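Local coordinates for acetyltransferase (Klebsiella pneumoniae, PDB 5XUN), which acts as the GNAT-type toxin of a toxin-antitoxin pair, binding acetyl coenzyme A and probably transferring its acetyl group to glycyl-tRNA, at residues R58-Y63 with K101-Q106; G95-D100 with A143-L148. The protein carries 1 engineered substitution. All coordinates share one frame; numbering follows the deposited sequence.

Contact 1: R58-Y63 with K101-Q106; sequences RLLGYY and KSVQGQ. With ACO (acetyl coenzyme *a), chain E.
Leu60 meets Val103 and Ser102 through two different parts of its side chain. The apolar part of the contact is Leu60 CB against Val103 CG1, 4.1 Å apart. That methyl sits between the backbone N and the carbonyl carbon of Val103 (chi1 82°), while CG2 of the same residue swings out beside the carbonyl. Farther out, the CD1 branch of Leu60 lies 3.8 Å from Ser102 OG. The methyl offers OG only a van der Waals neighbour; the hydroxyl's hydrogen bond is to Asp100 OD2, which ties the short 3-10 segment back to the residue that follows strand 88-99. No hydrogen bond links 58-63 to 101-106. The strand itself is irregular here: Leu60 and Gly61 both face Leu50 of the adjacent strand, forming a classic beta bulge.

Beyond Val103, the backbone of 101-106 turns N-H groups to acetyl coenzyme A. Gly105 N donates to phosphate oxygen O5A over 3.1 Å, with an N-H...O angle of 153°, and Gln106 N approaches O1A of the other phosphate to the same distance of 3.1 Å. Gln104 extends beyond CG alongside the pantetheine. Its NE2 is held by Ile99 O and Cys23 O, which fixes the amide next to the cofactor, and NE2 passes 3.5 Å from pantetheine carbonyl O9P. Gly107, Gly109 and Glu110 add further backbone N-H groups to the cofactor. With Gln104, Gly107 and Gly109 spaced as Gln-x-x-Gly-x-Gly, this segment opens the pyrophosphate-binding loop characteristic of the GNAT fold.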
ATOM      1  N   ARG B  58      28.254   5.957  -5.685  1.00 34.47           N
ATOM      2  CA  ARG B  58      28.424   4.841  -4.779  1.00 28.83           C
ATOM      3  C   ARG B  58      27.199   4.729  -3.888  1.00 40.30           C
ATOM      4  O   ARG B  58      26.648   5.738  -3.442  1.00 30.83           O
ATOM      5  CB  ARG B  58      29.692   5.036  -3.949  1.00 46.04           C
ATOM      6  CG  ARG B  58      30.924   5.237  -4.829  1.00 41.60           C
ATOM      7  CD  ARG B  58      32.161   5.619  -4.043  1.00 50.99           C
ATOM      8  NE  ARG B  58      32.243   4.924  -2.764  1.00 53.60           N
ATOM      9  CZ  ARG B  58      32.208   5.538  -1.588  1.00 54.21           C
ATOM     10  NH1 ARG B  58      32.083   6.859  -1.536  1.00 35.25           N
ATOM     11  NH2 ARG B  58      32.288   4.833  -0.466  1.00 42.78           N
ATOM     12  N   LEU B  59      26.762   3.500  -3.649  1.00 30.07           N
ATOM     13  CA  LEU B  59      25.601   3.258  -2.809  1.00 27.33           C
ATOM     14  C   LEU B  59      26.092   3.079  -1.378  1.00 35.95           C
ATOM     15  O   LEU B  59      26.907   2.193  -1.102  1.00 29.93           O
ATOM     16  CB  LEU B  59      24.826   2.036  -3.304  1.00 30.78           C
ATOM     17  CG  LEU B  59      23.447   1.737  -2.721  1.00 24.46           C
ATOM     18  CD1 LEU B  59      22.553   1.148  -3.804  1.00 24.68           C
ATOM     19  CD2 LEU B  59      23.542   0.776  -1.552  1.00 20.23           C
ATOM     20  N   LEU B  60      25.626   3.949  -0.482  1.00 37.33           N
ATOM     21  CA  LEU B  60      26.005   3.905   0.921  1.00 25.81           C
ATOM     22  C   LEU B  60      24.867   3.477   1.837  1.00 31.03           C
ATOM     23  O   LEU B  60      25.095   3.301   3.042  1.00 30.65           O
ATOM     24  CB  LEU B  60      26.541   5.277   1.366  1.00 29.55           C
ATOM     25  CG  LEU B  60      27.930   5.717   0.875  1.00 37.62           C
ATOM     26  CD1 LEU B  60      28.980   4.667   1.207  1.00 37.37           C
ATOM     27  CD2 LEU B  60      27.959   6.056  -0.608  1.00 36.66           C
ATOM     28  N   GLY B  61      23.662   3.306   1.306  1.00 31.24           N
ATOM     29  CA  GLY B  61      22.547   2.799   2.081  1.00 24.46           C
ATOM     30  C   GLY B  61      21.349   2.597   1.184  1.00 18.24           C
ATOM     31  O   GLY B  61      21.303   3.104   0.059  1.00 22.60           O
ATOM     32  N   TYR B  62      20.376   1.842   1.690  1.00 18.63           N
ATOM     33  CA  TYR B  62      19.179   1.589   0.899  1.00 18.98           C
ATOM     34  C   TYR B  62      18.038   1.173   1.818  1.00 20.37           C
ATOM     35  O   TYR B  62      18.262   0.792   2.972  1.00 17.50           O
ATOM     36  CB  TYR B  62      19.441   0.518  -0.168  1.00 25.79           C
ATOM     37  CG  TYR B  62      19.446  -0.910   0.349  1.00 16.59           C
ATOM     38  CD1 TYR B  62      20.601  -1.485   0.887  1.00 22.29           C
ATOM     39  CD2 TYR B  62      18.308  -1.690   0.271  1.00 11.77           C
ATOM     40  CE1 TYR B  62      20.595  -2.798   1.356  1.00 14.04           C
ATOM     41  CE2 TYR B  62      18.291  -2.976   0.724  1.00 19.16           C
ATOM     42  CZ  TYR B  62      19.436  -3.537   1.261  1.00 26.86           C
ATOM     43  OH  TYR B  62      19.387  -4.836   1.712  1.00 15.82           O
ATOM     44  N   TYR B  63      16.810   1.242   1.288  1.00 16.35           N
ATOM     45  CA  TYR B  63      15.654   0.696   1.998  1.00 19.52           C
ATOM     46  C   TYR B  63      14.594   0.252   0.992  1.00 12.35           C
ATOM     47  O   TYR B  63      14.613   0.662  -0.170  1.00 18.01           O
ATOM     48  CB  TYR B  63      15.075   1.701   3.013  1.00 13.68           C
ATOM     49  CG  TYR B  63      14.284   2.880   2.470  1.00 17.33           C
ATOM     50  CD1 TYR B  63      12.951   2.737   2.085  1.00 13.38           C
ATOM     51  CD2 TYR B  63      14.855   4.144   2.387  1.00 13.36           C
ATOM     52  CE1 TYR B  63      12.219   3.820   1.619  1.00 12.66           C
ATOM     53  CE2 TYR B  63      14.135   5.231   1.918  1.00 19.00           C
ATOM     54  CZ  TYR B  63      12.814   5.064   1.537  1.00 21.38           C
ATOM     55  OH  TYR B  63      12.091   6.140   1.077  1.00 20.00           O
ATOM     56  N   LYS B 101      28.848   0.614   6.651  1.00 40.50           N
ATOM     57  CA  LYS B 101      29.668   0.836   7.844  1.00 32.26           C
ATOM     58  C   LYS B 101      30.494   2.110   7.741  1.00 26.88           C
ATOM     59  O   LYS B 101      30.667   2.828   8.733  1.00 33.48           O
ATOM     60  CB  LYS B 101      30.614  -0.347   8.064  1.00 39.84           C
ATOM     61  CG  LYS B 101      30.013  -1.625   8.620  1.00 28.42           C
ATOM     62  CD  LYS B 101      31.127  -2.678   8.721  1.00 38.77           C
ATOM     63  CE  LYS B 101      30.702  -3.932   9.473  1.00 53.29           C
ATOM     64  NZ  LYS B 101      30.643  -3.719  10.950  1.00 62.82           N
ATOM     65  N   SER B 102      31.004   2.414   6.545  1.00 39.59           N
ATOM     66  CA  SER B 102      31.852   3.589   6.379  1.00 35.12           C
ATOM     67  C   SER B 102      31.145   4.873   6.775  1.00 44.37           C
ATOM     68  O   SER B 102      31.810   5.892   6.992  1.00 43.35           O
ATOM     69  CB  SER B 102      32.321   3.714   4.928  1.00 45.67           C
ATOM     70  OG  SER B 102      31.322   4.322   4.126  1.00 46.75           O
ATOM     71  N   VAL B 103      29.817   4.865   6.835  1.00 38.21           N
ATOM     72  CA  VAL B 103      29.093   6.109   7.038  1.00 31.16           C
ATOM     73  C   VAL B 103      28.020   5.974   8.123  1.00 29.40           C
ATOM     74  O   VAL B 103      27.188   6.870   8.301  1.00 40.55           O
ATOM     75  CB  VAL B 103      28.532   6.594   5.679  1.00 36.44           C
ATOM     76  CG1 VAL B 103      27.229   5.917   5.307  1.00 28.89           C
ATOM     77  CG2 VAL B 103      28.407   8.094   5.634  1.00 45.85           C
ATOM     78  N   GLN B 104      28.077   4.902   8.910  1.00 32.72           N
ATOM     79  CA  GLN B 104      27.165   4.748  10.041  1.00 35.37           C
ATOM     80  C   GLN B 104      27.510   5.696  11.194  1.00 43.95           C
ATOM     81  O   GLN B 104      28.606   6.261  11.273  1.00 42.93           O
ATOM     82  CB  GLN B 104      27.182   3.313  10.559  1.00 31.13           C
ATOM     83  CG  GLN B 104      26.629   2.316   9.578  1.00 39.30           C
ATOM     84  CD  GLN B 104      26.560   0.929  10.151  1.00 36.02           C
ATOM     85  OE1 GLN B 104      26.914   0.703  11.307  1.00 39.81           O
ATOM     86  NE2 GLN B 104      26.122  -0.022   9.337  1.00 30.50           N
ATOM     87  N   GLY B 105      26.537   5.867  12.095  1.00 42.54           N
ATOM     88  CA  GLY B 105      26.690   6.690  13.285  1.00 40.27           C
ATOM     89  C   GLY B 105      26.694   8.186  13.070  1.00 41.29           C
ATOM     90  O   GLY B 105      27.162   8.923  13.942  1.00 39.47           O
ATOM     91  N   GLN B 106      26.164   8.678  11.954  1.00 29.59           N
ATOM     92  CA  GLN B 106      26.086  10.103  11.663  1.00 36.86           C
ATOM     93  C   GLN B 106      24.662  10.590  11.450  1.00 48.78           C
ATOM     94  O   GLN B 106      24.474  11.735  11.024  1.00 50.54           O
ATOM     95  CB  GLN B 106      26.897  10.438  10.417  1.00 40.52           C
ATOM     96  CG  GLN B 106      28.345  10.077  10.488  1.00 48.62           C
ATOM     97  CD  GLN B 106      28.992  10.242   9.149  1.00 60.39           C
ATOM     98  OE1 GLN B 106      28.594  11.066   8.327  1.00 58.68           O
ATOM     99  NE2 GLN B 106      29.987   9.423   8.908  1.00 64.95           N
TER
HETATM  100  N1A ACO E 201      21.440  13.186  13.681  1.00 59.17           N
HETATM  101  C2A ACO E 201      21.138  12.069  14.378  1.00 61.60           C
HETATM  102  N3A ACO E 201      22.055  11.260  14.945  1.00 64.79           N
HETATM  103  C4A ACO E 201      23.382  11.534  14.843  1.00 67.89           C
HETATM  104  C5A ACO E 201      23.788  12.740  14.094  1.00 68.91           C
HETATM  105  C6A ACO E 201      22.721  13.579  13.499  1.00 68.82           C
HETATM  106  N6A ACO E 201      23.032  14.699  12.801  1.00 60.87           N
HETATM  107  N7A ACO E 201      25.128  12.794  14.132  1.00 59.60           N
HETATM  108  C8A ACO E 201      25.542  11.718  14.836  1.00 60.87           C
HETATM  109  N9A ACO E 201      24.517  10.970  15.280  1.00 76.24           N
HETATM  110  C1B ACO E 201      24.686   9.712  16.067  1.00 79.35           C
HETATM  111  C2B ACO E 201      23.994   9.708  17.425  1.00 76.49           C
HETATM  112  O2B ACO E 201      24.939   9.958  18.474  1.00 46.51           O
HETATM  113  C3B ACO E 201      23.403   8.315  17.547  1.00 78.00           C
HETATM  114  O3B ACO E 201      24.308   7.472  18.257  1.00 92.95           O
HETATM  115  P3B ACO E 201      23.804   6.295  19.240  1.00 89.81           P
HETATM  116  O7A ACO E 201      23.490   7.003  20.537  1.00 86.23           O
HETATM  117  O8A ACO E 201      22.590   5.722  18.547  1.00 82.46           O
HETATM  118  O9A ACO E 201      24.983   5.351  19.302  1.00 73.63           O
HETATM  119  C4B ACO E 201      23.324   7.793  16.118  1.00 77.83           C
HETATM  120  O4B ACO E 201      24.160   8.618  15.306  1.00 63.97           O
HETATM  121  C5B ACO E 201      21.917   7.802  15.528  1.00 78.83           C
HETATM  122  O5B ACO E 201      21.803   6.696  14.635  1.00 62.69           O
HETATM  123  P1A ACO E 201      22.034   6.852  13.047  1.00 44.33           P
HETATM  124  O1A ACO E 201      23.425   7.371  12.795  1.00 42.85           O
HETATM  125  O2A ACO E 201      20.859   7.556  12.420  1.00 44.57           O
HETATM  126  O3A ACO E 201      21.955   5.310  12.624  1.00 49.46           O
HETATM  127  P2A ACO E 201      23.013   4.627  11.628  1.00 37.68           P
HETATM  128  O4A ACO E 201      23.389   5.590  10.532  1.00 32.17           O
HETATM  129  O5A ACO E 201      24.092   3.950  12.439  1.00 53.43           O
HETATM  130  O6A ACO E 201      22.050   3.496  11.015  1.00 43.11           O
HETATM  131  CBP ACO E 201      21.255   1.264  11.095  1.00 35.44           C
HETATM  132  CCP ACO E 201      21.457   2.541  11.892  1.00 32.03           C
HETATM  133  CDP ACO E 201      20.569   1.581   9.773  1.00 34.28           C
HETATM  134  CEP ACO E 201      20.417   0.286  11.904  1.00 31.72           C
HETATM  135  CAP ACO E 201      22.659   0.710  10.886  1.00 36.97           C
HETATM  136  OAP ACO E 201      23.197   0.372  12.171  1.00 37.48           O
HETATM  137  C9P ACO E 201      22.676  -0.514  10.022  1.00 28.52           C
HETATM  138  O9P ACO E 201      22.704  -0.431   8.801  1.00 36.55           O
HETATM  139  N8P ACO E 201      22.679  -1.663  10.682  1.00 35.14           N
HETATM  140  C7P ACO E 201      23.014  -2.918  10.046  1.00 33.16           C
HETATM  141  C6P ACO E 201      21.836  -3.489   9.270  1.00 35.39           C
HETATM  142  C5P ACO E 201      20.594  -3.355  10.113  1.00 41.55           C
HETATM  143  O5P ACO E 201      20.492  -3.955  11.172  1.00 31.52           O
HETATM  144  N4P ACO E 201      19.653  -2.549   9.625  1.00 32.93           N
HETATM  145  C3P ACO E 201      18.452  -2.236  10.370  1.00 28.47           C
HETATM  146  C2P ACO E 201      17.445  -3.375  10.357  1.00 35.06           C
HETATM  147  S1P ACO E 201      16.132  -2.940   9.265  1.00 55.04           S
HETATM  148  C   ACO E 201      14.993  -3.954   9.906  1.00 28.54           C
HETATM  149  O   ACO E 201      15.230  -4.440  10.995  1.00 25.69           O
HETATM  150  CH3 ACO E 201      13.739  -4.228   9.126  1.00 27.18           C

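Contact 2: G95-D100 with A143-L148; sequences GRLAID and AFFLRL. Engineered in segment 143-148: Phe145 (natural residue Tyr). With ACO (acetyl coenzyme *a), chain E.
Leu97 and Phe144 turn towards each other with nearly the same first torsion, each CG anti to its own backbone N (chi1 169° in Phe144 and almost the same in Leu97), and their side chains cross at about a right angle. They face each other across the acetyl coenzyme A cleft of the GNAT fold, Leu97 on strand 88-99 and Phe144 on helix 139-147. Leu97 CD2 makes the contact, 3.8 Å from Phe144 CE2 and 4.3 Å from CZ of Phe145, an engineered residue that is Tyr in the natural protein. It comes to both rings obliquely.

The two phenylalanines also pack on each other, Phe144 CD2 lying over the centre of the Phe145 ring. One face of the Phe144 ring receives Leu148 CD1 and the opposite face receives cofactor atom CCP, so the ring lies between Leu148 and the pantetheine arm, each partner offset toward the rim. The edge of Phe145 reaches the acetyl carbon C, 4.1 Å from CE2, and its ring also meets Phe150 edge-to-face.

The strand grips the same arm through its backbone. Cofactor N4P donates to Leu97 O over 2.8 Å in a bent bond (136°), and Ile99 N donates to O9P over 2.9 Å, almost straight at 173°. Pantetheine thus adds to the strand edge much as a further strand would. Nearer the other end of the cofactor, Arg147 bends at chi3 and brings its guanidinium obliquely to the ribose phosphate, with NH1 3.0 Å from O8A.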
ATOM      1  N   GLY B  95      10.613  -3.217   4.644  1.00 18.55           N
ATOM      2  CA  GLY B  95      11.154  -4.563   4.597  1.00 25.04           C
ATOM      3  C   GLY B  95      12.597  -4.621   5.055  1.00 31.26           C
ATOM      4  O   GLY B  95      12.998  -5.553   5.753  1.00 23.32           O
ATOM      5  N   ARG B  96      13.382  -3.607   4.693  1.00 27.91           N
ATOM      6  CA  ARG B  96      14.814  -3.567   4.920  1.00 21.60           C
ATOM      7  C   ARG B  96      15.270  -2.124   4.979  1.00 27.97           C
ATOM      8  O   ARG B  96      14.750  -1.264   4.263  1.00 16.50           O
ATOM      9  CB  ARG B  96      15.588  -4.250   3.794  1.00 28.29           C
ATOM     10  CG  ARG B  96      15.520  -5.733   3.817  1.00 44.10           C
ATOM     11  CD  ARG B  96      15.724  -6.266   2.437  1.00 26.49           C
ATOM     12  NE  ARG B  96      15.137  -7.589   2.354  1.00 27.20           N
ATOM     13  CZ  ARG B  96      13.874  -7.809   2.028  1.00 30.64           C
ATOM     14  NH1 ARG B  96      13.073  -6.785   1.748  1.00 46.20           N
ATOM     15  NH2 ARG B  96      13.419  -9.048   1.982  1.00 35.09           N
ATOM     16  N   LEU B  97      16.290  -1.887   5.799  1.00 17.70           N
ATOM     17  CA  LEU B  97      16.975  -0.607   5.863  1.00 16.51           C
ATOM     18  C   LEU B  97      18.412  -0.888   6.278  1.00 23.03           C
ATOM     19  O   LEU B  97      18.640  -1.655   7.217  1.00 20.45           O
ATOM     20  CB  LEU B  97      16.300   0.335   6.863  1.00 15.48           C
ATOM     21  CG  LEU B  97      17.118   1.583   7.198  1.00 29.60           C
ATOM     22  CD1 LEU B  97      16.893   2.613   6.130  1.00 19.11           C
ATOM     23  CD2 LEU B  97      16.776   2.139   8.572  1.00 32.44           C
ATOM     24  N   ALA B  98      19.372  -0.298   5.573  1.00 23.38           N
ATOM     25  CA  ALA B  98      20.773  -0.572   5.856  1.00 30.14           C
ATOM     26  C   ALA B  98      21.621   0.615   5.431  1.00 29.09           C
ATOM     27  O   ALA B  98      21.365   1.234   4.397  1.00 29.37           O
ATOM     28  CB  ALA B  98      21.256  -1.845   5.144  1.00 30.75           C
ATOM     29  N   ILE B  99      22.625   0.922   6.249  1.00 33.07           N
ATOM     30  CA  ILE B  99      23.614   1.961   5.984  1.00 33.99           C
ATOM     31  C   ILE B  99      24.988   1.303   5.969  1.00 25.62           C
ATOM     32  O   ILE B  99      25.269   0.430   6.794  1.00 25.41           O
ATOM     33  CB  ILE B  99      23.557   3.083   7.044  1.00 30.56           C
ATOM     34  CG1 ILE B  99      22.202   3.789   7.023  1.00 30.04           C
ATOM     35  CG2 ILE B  99      24.676   4.089   6.832  1.00 26.62           C
ATOM     36  CD1 ILE B  99      22.034   4.742   5.856  1.00 20.75           C
ATOM     37  N   ASP B 100      25.835   1.706   5.027  1.00 30.69           N
ATOM     38  CA  ASP B 100      27.180   1.145   4.962  1.00 38.98           C
ATOM     39  C   ASP B 100      28.018   1.553   6.173  1.00 35.15           C
ATOM     40  O   ASP B 100      27.928   2.686   6.655  1.00 36.62           O
ATOM     41  CB  ASP B 100      27.884   1.575   3.678  1.00 35.30           C
ATOM     42  CG  ASP B 100      29.270   0.969   3.557  1.00 44.73           C
ATOM     43  OD1 ASP B 100      29.356  -0.255   3.305  1.00 36.83           O
ATOM     44  OD2 ASP B 100      30.267   1.707   3.715  1.00 44.65           O
ATOM     45  N   ALA B 143      16.073  -1.085  19.142  1.00 35.12           N
ATOM     46  CA  ALA B 143      16.332   0.125  19.914  1.00 29.82           C
ATOM     47  C   ALA B 143      16.415   1.340  19.004  1.00 29.82           C
ATOM     48  O   ALA B 143      15.978   2.437  19.373  1.00 33.63           O
ATOM     49  CB  ALA B 143      17.618  -0.037  20.726  1.00 36.17           C
ATOM     50  N   PHE B 144      16.982   1.162  17.810  1.00 29.02           N
ATOM     51  CA  PHE B 144      17.030   2.234  16.823  1.00 32.99           C
ATOM     52  C   PHE B 144      15.629   2.745  16.499  1.00 31.64           C
ATOM     53  O   PHE B 144      15.382   3.956  16.499  1.00 27.95           O
ATOM     54  CB  PHE B 144      17.739   1.729  15.564  1.00 26.93           C
ATOM     55  CG  PHE B 144      17.631   2.646  14.381  1.00 29.62           C
ATOM     56  CD1 PHE B 144      18.409   3.789  14.300  1.00 22.73           C
ATOM     57  CD2 PHE B 144      16.777   2.345  13.328  1.00 24.74           C
ATOM     58  CE1 PHE B 144      18.320   4.626  13.208  1.00 24.07           C
ATOM     59  CE2 PHE B 144      16.688   3.179  12.229  1.00 21.48           C
ATOM     60  CZ  PHE B 144      17.455   4.323  12.172  1.00 24.19           C
ATOM     61  N   PHE B 145      14.696   1.833  16.216  1.00 28.23           N
ATOM     62  CA  PHE B 145      13.355   2.262  15.830  1.00 34.44           C
ATOM     63  C   PHE B 145      12.585   2.816  17.023  1.00 36.98           C
ATOM     64  O   PHE B 145      11.849   3.800  16.888  1.00 29.61           O
ATOM     65  CB  PHE B 145      12.596   1.106  15.172  1.00 22.43           C
ATOM     66  CG  PHE B 145      13.065   0.789  13.772  1.00 28.49           C
ATOM     67  CD1 PHE B 145      12.953   1.735  12.760  1.00 20.86           C
ATOM     68  CD2 PHE B 145      13.607  -0.448  13.465  1.00 30.02           C
ATOM     69  CE1 PHE B 145      13.377   1.462  11.479  1.00 18.93           C
ATOM     70  CE2 PHE B 145      14.034  -0.729  12.180  1.00 27.26           C
ATOM     71  CZ  PHE B 145      13.917   0.231  11.184  1.00 22.57           C
ATOM     72  N   LEU B 146      12.759   2.210  18.201  1.00 33.23           N
ATOM     73  CA  LEU B 146      12.101   2.715  19.403  1.00 34.79           C
ATOM     74  C   LEU B 146      12.499   4.155  19.694  1.00 25.06           C
ATOM     75  O   LEU B 146      11.659   4.966  20.102  1.00 41.42           O
ATOM     76  CB  LEU B 146      12.427   1.818  20.595  1.00 31.67           C
ATOM     77  CG  LEU B 146      11.784   0.429  20.541  1.00 38.30           C
ATOM     78  CD1 LEU B 146      12.237  -0.430  21.709  1.00 40.71           C
ATOM     79  CD2 LEU B 146      10.267   0.539  20.528  1.00 30.48           C
ATOM     80  N   ARG B 147      13.770   4.497  19.476  1.00 30.14           N
ATOM     81  CA  ARG B 147      14.225   5.852  19.764  1.00 29.17           C
ATOM     82  C   ARG B 147      13.629   6.861  18.796  1.00 33.03           C
ATOM     83  O   ARG B 147      13.410   8.021  19.167  1.00 28.35           O
ATOM     84  CB  ARG B 147      15.751   5.916  19.724  1.00 37.67           C
ATOM     85  CG  ARG B 147      16.348   6.742  20.848  1.00 50.00           C
ATOM     86  CD  ARG B 147      17.864   6.875  20.734  1.00 47.60           C
ATOM     87  NE  ARG B 147      18.505   5.681  20.184  1.00 55.56           N
ATOM     88  CZ  ARG B 147      19.256   5.679  19.087  1.00 71.15           C
ATOM     89  NH1 ARG B 147      19.803   4.551  18.644  1.00 52.47           N
ATOM     90  NH2 ARG B 147      19.464   6.811  18.429  1.00 69.34           N
ATOM     91  N   LEU B 148      13.365   6.444  17.558  1.00 32.70           N
ATOM     92  CA  LEU B 148      12.705   7.293  16.577  1.00 29.56           C
ATOM     93  C   LEU B 148      11.210   7.432  16.824  1.00 27.66           C
ATOM     94  O   LEU B 148      10.548   8.193  16.111  1.00 37.01           O
ATOM     95  CB  LEU B 148      12.954   6.746  15.166  1.00 30.83           C
ATOM     96  CG  LEU B 148      14.428   6.768  14.771  1.00 24.96           C
ATOM     97  CD1 LEU B 148      14.660   6.092  13.434  1.00 27.22           C
ATOM     98  CD2 LEU B 148      14.889   8.217  14.724  1.00 30.99           C
TER
HETATM   99  N1A ACO E 201      21.440  13.186  13.681  1.00 59.17           N
HETATM  100  C2A ACO E 201      21.138  12.069  14.378  1.00 61.60           C
HETATM  101  N3A ACO E 201      22.055  11.260  14.945  1.00 64.79           N
HETATM  102  C4A ACO E 201      23.382  11.534  14.843  1.00 67.89           C
HETATM  103  C5A ACO E 201      23.788  12.740  14.094  1.00 68.91           C
HETATM  104  C6A ACO E 201      22.721  13.579  13.499  1.00 68.82           C
HETATM  105  N6A ACO E 201      23.032  14.699  12.801  1.00 60.87           N
HETATM  106  N7A ACO E 201      25.128  12.794  14.132  1.00 59.60           N
HETATM  107  C8A ACO E 201      25.542  11.718  14.836  1.00 60.87           C
HETATM  108  N9A ACO E 201      24.517  10.970  15.280  1.00 76.24           N
HETATM  109  C1B ACO E 201      24.686   9.712  16.067  1.00 79.35           C
HETATM  110  C2B ACO E 201      23.994   9.708  17.425  1.00 76.49           C
HETATM  111  O2B ACO E 201      24.939   9.958  18.474  1.00 46.51           O
HETATM  112  C3B ACO E 201      23.403   8.315  17.547  1.00 78.00           C
HETATM  113  O3B ACO E 201      24.308   7.472  18.257  1.00 92.95           O
HETATM  114  P3B ACO E 201      23.804   6.295  19.240  1.00 89.81           P
HETATM  115  O7A ACO E 201      23.490   7.003  20.537  1.00 86.23           O
HETATM  116  O8A ACO E 201      22.590   5.722  18.547  1.00 82.46           O
HETATM  117  O9A ACO E 201      24.983   5.351  19.302  1.00 73.63           O
HETATM  118  C4B ACO E 201      23.324   7.793  16.118  1.00 77.83           C
HETATM  119  O4B ACO E 201      24.160   8.618  15.306  1.00 63.97           O
HETATM  120  C5B ACO E 201      21.917   7.802  15.528  1.00 78.83           C
HETATM  121  O5B ACO E 201      21.803   6.696  14.635  1.00 62.69           O
HETATM  122  P1A ACO E 201      22.034   6.852  13.047  1.00 44.33           P
HETATM  123  O1A ACO E 201      23.425   7.371  12.795  1.00 42.85           O
HETATM  124  O2A ACO E 201      20.859   7.556  12.420  1.00 44.57           O
HETATM  125  O3A ACO E 201      21.955   5.310  12.624  1.00 49.46           O
HETATM  126  P2A ACO E 201      23.013   4.627  11.628  1.00 37.68           P
HETATM  127  O4A ACO E 201      23.389   5.590  10.532  1.00 32.17           O
HETATM  128  O5A ACO E 201      24.092   3.950  12.439  1.00 53.43           O
HETATM  129  O6A ACO E 201      22.050   3.496  11.015  1.00 43.11           O
HETATM  130  CBP ACO E 201      21.255   1.264  11.095  1.00 35.44           C
HETATM  131  CCP ACO E 201      21.457   2.541  11.892  1.00 32.03           C
HETATM  132  CDP ACO E 201      20.569   1.581   9.773  1.00 34.28           C
HETATM  133  CEP ACO E 201      20.417   0.286  11.904  1.00 31.72           C
HETATM  134  CAP ACO E 201      22.659   0.710  10.886  1.00 36.97           C
HETATM  135  OAP ACO E 201      23.197   0.372  12.171  1.00 37.48           O
HETATM  136  C9P ACO E 201      22.676  -0.514  10.022  1.00 28.52           C
HETATM  137  O9P ACO E 201      22.704  -0.431   8.801  1.00 36.55           O
HETATM  138  N8P ACO E 201      22.679  -1.663  10.682  1.00 35.14           N
HETATM  139  C7P ACO E 201      23.014  -2.918  10.046  1.00 33.16           C
HETATM  140  C6P ACO E 201      21.836  -3.489   9.270  1.00 35.39           C
HETATM  141  C5P ACO E 201      20.594  -3.355  10.113  1.00 41.55           C
HETATM  142  O5P ACO E 201      20.492  -3.955  11.172  1.00 31.52           O
HETATM  143  N4P ACO E 201      19.653  -2.549   9.625  1.00 32.93           N
HETATM  144  C3P ACO E 201      18.452  -2.236  10.370  1.00 28.47           C
HETATM  145  C2P ACO E 201      17.445  -3.375  10.357  1.00 35.06           C
HETATM  146  S1P ACO E 201      16.132  -2.940   9.265  1.00 55.04           S
HETATM  147  C   ACO E 201      14.993  -3.954   9.906  1.00 28.54           C
HETATM  148  O   ACO E 201      15.230  -4.440  10.995  1.00 25.69           O
HETATM  149  CH3 ACO E 201      13.739  -4.228   9.126  1.00 27.18           C

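In the fold
After strand 6-9, two helices and strand 46-51, the chain enters 58-63 on strand 59-71, then passes helix 78-83, reaches 95-100 on strand 88-99 and runs directly on into 101-106. Contact 1 closes a loop of 37 residues, most of them strand or helix, returning the chain to the start of strand 59-71. Contact 2 opens within that loop at 95-100 and closes 42 residues later at 143-148, past helix 108-126 and strand 131-135. The two closures therefore cross. Their centres are about 12 Å apart, joined by a probable Leu60 O to Asp100 N hydrogen bond where strand 59-71 runs beside the end of strand 88-99. Together they tie sheet, pyrophosphate loop and helix 139-147 around one cofactor.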